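Side-chain contacts in catechol 1,2-dioxygenase (Acinetobacter sp., PDB 1DMH), which catalyses the iron(III)-dependent intradiol ring cleavage of catechol by dioxygen, giving cis,cis-muconate in aromatic compound degradation: residues H226-A231 with K236-I241; P108-G113 with K152-H157; E272-N277 with G281-M286. One frame throughout, in Å; residues are numbered along the deposited sequence.

Interaction 1 of 3, residues H226-A231 with K236-I241; sequences HYFVSA and KLTTQI. With FE (Fe (III) ion), chain C; MCT (4-methylcatechol), chain D.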
# COMPACT_ATOMS: atom_id res chain seq x y z
N HIS A 226 -14.15 -23.30 1.67
CA HIS A 226 -14.31 -22.40 2.83
C HIS A 226 -15.62 -22.65 3.59
O HIS A 226 -16.63 -23.01 2.99
CB HIS A 226 -14.35 -20.95 2.35
CG HIS A 226 -13.06 -20.46 1.77
ND1 HIS A 226 -12.05 -19.91 2.55
CD2 HIS A 226 -12.60 -20.46 0.50
CE1 HIS A 226 -11.04 -19.59 1.77
NE2 HIS A 226 -11.35 -19.91 0.52
N TYR A 227 -15.58 -22.42 4.90
CA TYR A 227 -16.75 -22.54 5.76
C TYR A 227 -16.86 -21.38 6.76
O TYR A 227 -15.85 -20.91 7.30
CB TYR A 227 -16.69 -23.78 6.65
CG TYR A 227 -16.94 -25.12 6.03
CD1 TYR A 227 -15.95 -25.79 5.32
CD2 TYR A 227 -18.18 -25.75 6.21
CE1 TYR A 227 -16.18 -27.07 4.79
CE2 TYR A 227 -18.43 -27.02 5.70
CZ TYR A 227 -17.43 -27.67 4.99
OH TYR A 227 -17.67 -28.94 4.51
N PHE A 228 -18.10 -20.96 7.00
CA PHE A 228 -18.48 -20.03 8.06
C PHE A 228 -19.58 -20.89 8.70
O PHE A 228 -20.42 -21.45 7.99
CB PHE A 228 -19.16 -18.76 7.57
CG PHE A 228 -18.25 -17.58 7.41
CD1 PHE A 228 -17.06 -17.48 8.12
CD2 PHE A 228 -18.60 -16.57 6.55
CE1 PHE A 228 -16.23 -16.35 7.97
CE2 PHE A 228 -17.78 -15.44 6.38
CZ PHE A 228 -16.59 -15.33 7.09
N VAL A 229 -19.55 -21.06 10.01
CA VAL A 229 -20.62 -21.77 10.68
C VAL A 229 -20.99 -20.89 11.87
O VAL A 229 -20.13 -20.51 12.68
CB VAL A 229 -20.21 -23.18 11.19
CG1 VAL A 229 -21.44 -23.90 11.80
CG2 VAL A 229 -19.65 -24.01 10.04
N SER A 230 -22.26 -20.52 11.96
CA SER A 230 -22.73 -19.74 13.10
C SER A 230 -24.03 -20.35 13.67
O SER A 230 -24.78 -21.03 12.96
CB SER A 230 -22.92 -18.27 12.72
OG SER A 230 -23.82 -18.10 11.66
N ALA A 231 -24.26 -20.12 14.96
CA ALA A 231 -25.43 -20.65 15.65
C ALA A 231 -25.58 -19.92 16.98
O ALA A 231 -24.58 -19.48 17.56
CB ALA A 231 -25.26 -22.14 15.90
N LYS A 236 -18.73 -17.67 16.12
CA LYS A 236 -18.74 -17.94 14.69
C LYS A 236 -17.42 -18.62 14.31
O LYS A 236 -16.32 -18.13 14.65
CB LYS A 236 -18.91 -16.65 13.91
CG LYS A 236 -19.09 -16.84 12.46
CD LYS A 236 -19.24 -15.47 11.84
CE LYS A 236 -19.60 -15.58 10.37
NZ LYS A 236 -20.02 -14.23 9.86
N LEU A 237 -17.53 -19.76 13.63
CA LEU A 237 -16.35 -20.54 13.23
C LEU A 237 -15.95 -20.19 11.81
O LEU A 237 -16.79 -20.14 10.92
CB LEU A 237 -16.67 -22.05 13.26
CG LEU A 237 -15.62 -23.17 13.45
CD1 LEU A 237 -16.13 -24.37 12.71
CD2 LEU A 237 -14.24 -22.77 13.05
N THR A 238 -14.67 -19.92 11.59
CA THR A 238 -14.16 -19.67 10.26
C THR A 238 -13.12 -20.76 10.03
O THR A 238 -12.20 -20.91 10.83
CB THR A 238 -13.44 -18.30 10.14
OG1 THR A 238 -14.40 -17.25 10.35
CG2 THR A 238 -12.78 -18.12 8.74
N THR A 239 -13.26 -21.54 8.96
CA THR A 239 -12.29 -22.58 8.73
C THR A 239 -12.36 -23.02 7.26
O THR A 239 -13.02 -22.38 6.45
CB THR A 239 -12.54 -23.80 9.70
OG1 THR A 239 -11.43 -24.70 9.64
CG2 THR A 239 -13.79 -24.58 9.31
N GLN A 240 -11.64 -24.07 6.91
CA GLN A 240 -11.72 -24.55 5.53
C GLN A 240 -11.23 -25.98 5.53
O GLN A 240 -10.65 -26.43 6.53
CB GLN A 240 -10.81 -23.73 4.62
CG GLN A 240 -9.40 -24.24 4.64
CD GLN A 240 -8.43 -23.50 3.73
OE1 GLN A 240 -7.33 -24.01 3.44
NE2 GLN A 240 -8.81 -22.29 3.28
N ILE A 241 -11.50 -26.71 4.46
CA ILE A 241 -10.98 -28.07 4.36
C ILE A 241 -10.15 -28.15 3.10
O ILE A 241 -10.42 -27.46 2.12
CB ILE A 241 -12.07 -29.17 4.37
CG1 ILE A 241 -13.14 -28.91 3.31
CG2 ILE A 241 -12.64 -29.27 5.77
CD1 ILE A 241 -14.26 -29.96 3.28
FE FE C . -10.10 -19.91 -1.16
C1 MCT D . -6.30 -16.60 -0.65
C2 MCT D . -7.25 -17.27 0.13
C3 MCT D . -8.21 -18.08 -0.52
O3 MCT D . -9.14 -18.74 0.23
C4 MCT D . -8.23 -18.22 -1.90
O4 MCT D . -9.18 -19.02 -2.48
C5 MCT D . -7.31 -17.57 -2.69
C6 MCT D . -6.29 -16.72 -2.02
C MCT D . -5.24 -15.72 0.04
O HOH W 1 -12.25 -19.80 5.28
O HOH W 2 -9.50 -17.41 -0.92
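Tyr-227 faces Thr-239 and Val-229 faces Leu-237 as the hydrogen-bonded pairs of an antiparallel beta hairpin. His-226 with Gln-240 and Phe-228 with Thr-238 are its non-hydrogen-bonded pairs. The strand axes approach to 4.7 Å and run at 153°. Four backbone bonds join them. The Lys-236 chain, with CG anti to the backbone N (chi1 -174°) and extended beyond it, carries CE over one face of the Phe-228 ring. Lys-236 CE lies 3.9 Å from the ring centroid, a CH-pi contact. Lys-236 NZ is 4.3 Å from that centroid and makes a cation-pi contact. Thr-238 OG1 sits at the ring edge, in plane, 3.1 Å from Phe-228 CE1. The face with Tyr-227 and Val-229 is mainly apolar. Ile-241 CD1 lies at the edge of the Tyr-227 ring, 3.8 Å from CE1. Tyr-227 OH is hydrogen-bonded to Tyr-190 OH.

His-226 NE2 binds the iron at 2.1 Å. Tyr-164, His-224 and both oxygens of 4-methylcatechol are also ligands. His-226 ND1 donates to a water at 2.7 Å, and that water donates to Thr-239 O. The water bridge probably helps to fix the rotation of the imidazole, so the partner strand supplies a second-shell group to an iron ligand.

Interaction 2 of 3, residues P108-G113 with K152-H157; sequences PLYVAG and KVEIWH. With MCT (4-methylcatechol), chain D.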
# COMPACT_ATOMS: atom_id res chain seq x y z
N PRO A 108 -9.64 -13.53 1.21
CA PRO A 108 -10.36 -12.31 0.79
C PRO A 108 -11.55 -12.45 -0.17
O PRO A 108 -12.05 -11.44 -0.68
CB PRO A 108 -9.22 -11.50 0.18
CG PRO A 108 -8.51 -12.62 -0.64
CD PRO A 108 -8.49 -13.81 0.31
N LEU A 109 -12.03 -13.67 -0.39
CA LEU A 109 -13.08 -13.89 -1.39
C LEU A 109 -14.49 -14.23 -0.94
O LEU A 109 -15.28 -14.73 -1.74
CB LEU A 109 -12.60 -14.97 -2.37
CG LEU A 109 -11.17 -14.66 -2.83
CD1 LEU A 109 -10.53 -15.85 -3.53
CD2 LEU A 109 -11.20 -13.44 -3.70
N TYR A 110 -14.81 -13.97 0.33
CA TYR A 110 -16.16 -14.20 0.81
C TYR A 110 -17.07 -13.13 0.18
O TYR A 110 -16.64 -12.00 -0.06
CB TYR A 110 -16.23 -14.03 2.33
CG TYR A 110 -17.65 -14.12 2.87
CD1 TYR A 110 -18.34 -15.34 2.89
CD2 TYR A 110 -18.30 -12.97 3.35
CE1 TYR A 110 -19.63 -15.42 3.38
CE2 TYR A 110 -19.61 -13.04 3.85
CZ TYR A 110 -20.26 -14.26 3.87
OH TYR A 110 -21.53 -14.33 4.39
N VAL A 111 -18.31 -13.50 -0.11
CA VAL A 111 -19.28 -12.56 -0.68
C VAL A 111 -20.56 -12.76 0.12
O VAL A 111 -21.03 -13.89 0.27
CB VAL A 111 -19.62 -12.83 -2.17
CG1 VAL A 111 -20.68 -11.82 -2.63
CG2 VAL A 111 -18.36 -12.72 -3.05
N ALA A 112 -21.11 -11.67 0.65
CA ALA A 112 -22.32 -11.76 1.45
C ALA A 112 -23.59 -11.80 0.59
O ALA A 112 -23.62 -11.20 -0.49
CB ALA A 112 -22.37 -10.60 2.43
N GLY A 113 -24.61 -12.52 1.08
CA GLY A 113 -25.90 -12.60 0.39
C GLY A 113 -26.22 -13.81 -0.48
O GLY A 113 -27.09 -13.74 -1.35
N LYS A 152 -26.12 -22.15 10.86
CA LYS A 152 -26.00 -21.68 9.48
C LYS A 152 -24.60 -21.99 8.97
O LYS A 152 -23.60 -21.47 9.49
CB LYS A 152 -26.23 -20.18 9.40
CG LYS A 152 -26.17 -19.57 8.00
CD LYS A 152 -26.51 -18.11 8.18
CE LYS A 152 -26.69 -17.36 6.90
NZ LYS A 152 -27.35 -16.04 7.17
N VAL A 153 -24.54 -22.84 7.95
CA VAL A 153 -23.28 -23.25 7.36
C VAL A 153 -23.10 -22.51 6.04
O VAL A 153 -23.92 -22.67 5.14
CB VAL A 153 -23.27 -24.78 7.07
CG1 VAL A 153 -21.92 -25.20 6.51
CG2 VAL A 153 -23.59 -25.57 8.36
N GLU A 154 -22.06 -21.68 5.95
CA GLU A 154 -21.80 -20.96 4.71
C GLU A 154 -20.58 -21.56 4.02
O GLU A 154 -19.52 -21.66 4.62
CB GLU A 154 -21.56 -19.49 4.99
CG GLU A 154 -22.74 -18.85 5.66
CD GLU A 154 -22.54 -17.37 5.87
OE1 GLU A 154 -22.44 -16.63 4.87
OE2 GLU A 154 -22.49 -16.95 7.04
N ILE A 155 -20.74 -21.94 2.76
CA ILE A 155 -19.69 -22.56 1.98
C ILE A 155 -19.42 -21.83 0.68
O ILE A 155 -20.35 -21.38 -0.00
CB ILE A 155 -20.10 -24.01 1.63
CG1 ILE A 155 -20.52 -24.73 2.91
CG2 ILE A 155 -18.94 -24.74 0.95
CD1 ILE A 155 -20.81 -26.19 2.71
N TRP A 156 -18.16 -21.67 0.32
CA TRP A 156 -17.84 -21.03 -0.94
C TRP A 156 -16.54 -21.65 -1.40
O TRP A 156 -15.71 -22.02 -0.58
CB TRP A 156 -17.78 -19.48 -0.81
CG TRP A 156 -16.66 -18.82 0.00
CD1 TRP A 156 -15.54 -18.19 -0.49
CD2 TRP A 156 -16.60 -18.67 1.43
NE1 TRP A 156 -14.80 -17.67 0.54
CE2 TRP A 156 -15.43 -17.95 1.73
CE3 TRP A 156 -17.44 -19.08 2.49
CZ2 TRP A 156 -15.05 -17.63 3.04
CZ3 TRP A 156 -17.07 -18.77 3.79
CH2 TRP A 156 -15.89 -18.04 4.05
N HIS A 157 -16.38 -21.80 -2.71
CA HIS A 157 -15.16 -22.41 -3.25
C HIS A 157 -14.98 -22.09 -4.73
O HIS A 157 -15.86 -21.50 -5.35
CB HIS A 157 -15.19 -23.93 -3.03
CG HIS A 157 -16.25 -24.65 -3.82
ND1 HIS A 157 -16.07 -25.03 -5.14
CD2 HIS A 157 -17.49 -25.08 -3.47
CE1 HIS A 157 -17.16 -25.66 -5.57
NE2 HIS A 157 -18.03 -25.70 -4.57
C1 MCT D . -6.30 -16.60 -0.65
C2 MCT D . -7.25 -17.27 0.13
C3 MCT D . -8.21 -18.08 -0.52
O3 MCT D . -9.14 -18.74 0.23
C4 MCT D . -8.23 -18.22 -1.90
O4 MCT D . -9.18 -19.02 -2.48
C5 MCT D . -7.31 -17.57 -2.69
C6 MCT D . -6.29 -16.72 -2.02
C MCT D . -5.24 -15.72 0.04
O HOH W 3 -11.97 -16.39 0.72
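Tyr-110 meets Trp-156 in a T-shaped (edge-to-face) pair, where segment 108-113, mostly loop, packs on strand 152-157 of the large mixed beta-sheet in the intradiol dioxygenase fold. The ring centroids of Tyr-110 and the six-membered ring of Trp-156 are 5.0 Å apart, with the planes at 66°. The edge of Tyr-110 comes in over the indole face, with CD1 3.8 Å from Trp-156 CZ3. Tyr-110 CA adds a CH-pi contact above the five-membered ring. The opposite face of the indole stacks on the iron ligand His-226. Trp-156 CG lies between the backbone N and the carbonyl carbon (chi1 68°), which turns the flat of the indole to the loop.

The direct polar contact is one short hydrogen bond. Tyr-110 OH donates to Glu-154 OE1 at 2.5 Å, on the syn lone pair of the carboxylate. The ring and carboxylate planes are 67° apart, and OE1 lies in the ring plane.

A water also bridges the segments, accepting from Leu-109 N at 2.9 Å and from Trp-156 NE1 at 3.1 Å. It sits at the indole edge.

The segment also lines the substrate pocket: Leu-109 CD1 is 3.6 Å from O4 of 4-methylcatechol.

Interaction 3 of 3, residues E272-N277 with G281-M286; sequences EAIKAN and GPFAEM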
# COMPACT_ATOMS: atom_id res chain seq x y z
N GLU A 272 -24.60 -48.58 -8.04
CA GLU A 272 -25.46 -48.47 -6.87
C GLU A 272 -25.28 -47.15 -6.16
O GLU A 272 -26.26 -46.52 -5.76
CB GLU A 272 -25.22 -49.62 -5.90
CG GLU A 272 -25.89 -50.93 -6.33
CD GLU A 272 -27.40 -50.76 -6.55
OE1 GLU A 272 -28.10 -50.32 -5.60
OE2 GLU A 272 -27.89 -51.05 -7.68
N ALA A 273 -24.03 -46.72 -6.00
CA ALA A 273 -23.73 -45.46 -5.32
C ALA A 273 -24.33 -44.32 -6.13
O ALA A 273 -25.03 -43.46 -5.60
CB ALA A 273 -22.23 -45.29 -5.21
N ILE A 274 -24.03 -44.33 -7.42
CA ILE A 274 -24.50 -43.32 -8.35
C ILE A 274 -26.00 -43.15 -8.27
O ILE A 274 -26.52 -42.05 -8.09
CB ILE A 274 -24.08 -43.69 -9.78
CG1 ILE A 274 -22.56 -43.65 -9.89
CG2 ILE A 274 -24.74 -42.77 -10.77
CD1 ILE A 274 -22.01 -43.79 -11.29
N LYS A 275 -26.70 -44.26 -8.40
CA LYS A 275 -28.16 -44.25 -8.37
C LYS A 275 -28.74 -43.80 -7.03
O LYS A 275 -29.74 -43.10 -6.99
CB LYS A 275 -28.66 -45.65 -8.71
CG LYS A 275 -30.05 -45.73 -9.28
CD LYS A 275 -30.36 -47.20 -9.53
CE LYS A 275 -29.22 -47.86 -10.33
NZ LYS A 275 -29.29 -49.36 -10.36
N ALA A 276 -28.09 -44.20 -5.94
CA ALA A 276 -28.56 -43.86 -4.60
C ALA A 276 -28.51 -42.37 -4.31
O ALA A 276 -29.46 -41.80 -3.79
CB ALA A 276 -27.75 -44.62 -3.56
N ASN A 277 -27.39 -41.73 -4.64
CA ASN A 277 -27.19 -40.30 -4.42
C ASN A 277 -27.79 -39.52 -5.57
O ASN A 277 -27.63 -38.31 -5.68
CB ASN A 277 -25.69 -40.00 -4.33
CG ASN A 277 -25.06 -40.60 -3.09
OD1 ASN A 277 -25.17 -40.04 -2.00
ND2 ASN A 277 -24.41 -41.75 -3.24
N GLY A 281 -23.55 -39.84 -12.92
CA GLY A 281 -22.35 -40.57 -13.27
C GLY A 281 -21.41 -40.60 -12.08
O GLY A 281 -21.81 -40.21 -11.00
N PRO A 282 -20.16 -41.06 -12.25
CA PRO A 282 -19.20 -41.10 -11.14
C PRO A 282 -19.07 -39.75 -10.43
O PRO A 282 -19.16 -38.69 -11.06
CB PRO A 282 -17.91 -41.57 -11.83
CG PRO A 282 -18.11 -41.11 -13.27
CD PRO A 282 -19.53 -41.58 -13.47
N PHE A 283 -18.87 -39.79 -9.11
CA PHE A 283 -18.77 -38.57 -8.33
C PHE A 283 -17.84 -38.78 -7.15
O PHE A 283 -17.48 -39.92 -6.82
CB PHE A 283 -20.18 -38.17 -7.83
CG PHE A 283 -20.74 -39.13 -6.81
CD1 PHE A 283 -21.36 -40.31 -7.20
CD2 PHE A 283 -20.60 -38.88 -5.45
CE1 PHE A 283 -21.82 -41.25 -6.26
CE2 PHE A 283 -21.06 -39.80 -4.49
CZ PHE A 283 -21.67 -40.99 -4.91
N ALA A 284 -17.43 -37.68 -6.52
CA ALA A 284 -16.57 -37.74 -5.34
C ALA A 284 -17.44 -37.42 -4.10
O ALA A 284 -18.43 -36.68 -4.17
CB ALA A 284 -15.45 -36.72 -5.48
N GLU A 285 -17.08 -38.01 -2.96
CA GLU A 285 -17.79 -37.74 -1.72
C GLU A 285 -16.82 -37.35 -0.60
O GLU A 285 -15.76 -37.98 -0.43
CB GLU A 285 -18.61 -38.96 -1.27
CG GLU A 285 -19.28 -38.78 0.09
CD GLU A 285 -20.05 -40.01 0.53
OE1 GLU A 285 -19.53 -41.14 0.35
OE2 GLU A 285 -21.16 -39.87 1.08
N MET A 286 -17.17 -36.29 0.13
CA MET A 286 -16.38 -35.80 1.26
C MET A 286 -17.35 -35.61 2.42
O MET A 286 -18.44 -35.08 2.25
CB MET A 286 -15.69 -34.47 0.97
CG MET A 286 -14.66 -34.52 -0.16
SD MET A 286 -13.90 -32.91 -0.53
CE MET A 286 -12.88 -32.70 0.86
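Ala-273 O is gripped by two donors of Asn-277, beside the ring of Phe-283. The backbone N of Asn-277 donates to it at 3.1 Å. The side-chain ND2 of Asn-277 donates to Ala-273 O at 3.0 Å, from above the carbonyl plane. Asn-277 is the first residue after the helix to leave helical phi/psi. With CG anti to the carbonyl carbon (chi1 -68°), the amide of Asn-277 folds back over the last turn and brings ND2 to Ala-273 O. The other end of the amide, OD1, accepts a hydrogen bond from Arg-191.

Phe-283 opens strand 283-291 and points its ring at this helix end. Its CZ is 3.3 Å from Asn-277 ND2. Amide and ring planes stand 58° apart, and the two side chains cross at about a right angle. Phe-283 CE1 reaches the helix at Ala-273, 4.2 Å from CB. The backbone N of Ile-274 lies at the ring edge, near its plane. Phe-283 also stacks on His-268 of the neighbouring strand 262-268.

Ile-274 makes the second patch. Its CD1 lies against the peptide link between Gly-281 and Pro-282, 3.3 Å from Gly-281 C and 3.4 Å from Pro-282 N. Pro-282 CD is also near, 4.0 Å from Ile-274 CD1. Ile-274 CG1 and CG2 lie along Gly-281.

The contact lies at the surface and packs the end of the short helix 271-276 against the start of the next strand, 283-291. No hydrogen bond crosses it. Cohesion across it therefore comes from packing of Ile-274 on Gly-281 and Pro-282, and of Ala-273 and the Asn-277 amide on the Phe-283 ring, while the Asn-277 amide spends its ND2 on Ala-273 O and its OD1 on Arg-191.

How the interactions relate
Along the chain, interaction 2 comes first. It closes a loop of 38 residues between 108-113 and 152-157. Interaction 1 follows as a tight hairpin with four residues between its segments. Interaction 3 comes last and closes a short connection of three residues between 272-277 and 281-286. The contacts lie in series; none nests in or crosses another. Interactions 1 and 2 are neighbours, because strands 152-157 and 220-230 are adjacent in one sheet. Glu-154 N and Phe-228 O probably hydrogen-bond there, and both contacts touch 4-methylcatechol. Interaction 3 lies about 26 Å from each, centre to centre, at the surface. Ile-241 CD1 still packs on Met-286 CE, at 3.9 Å, linking interactions 1 and 3 through that sheet.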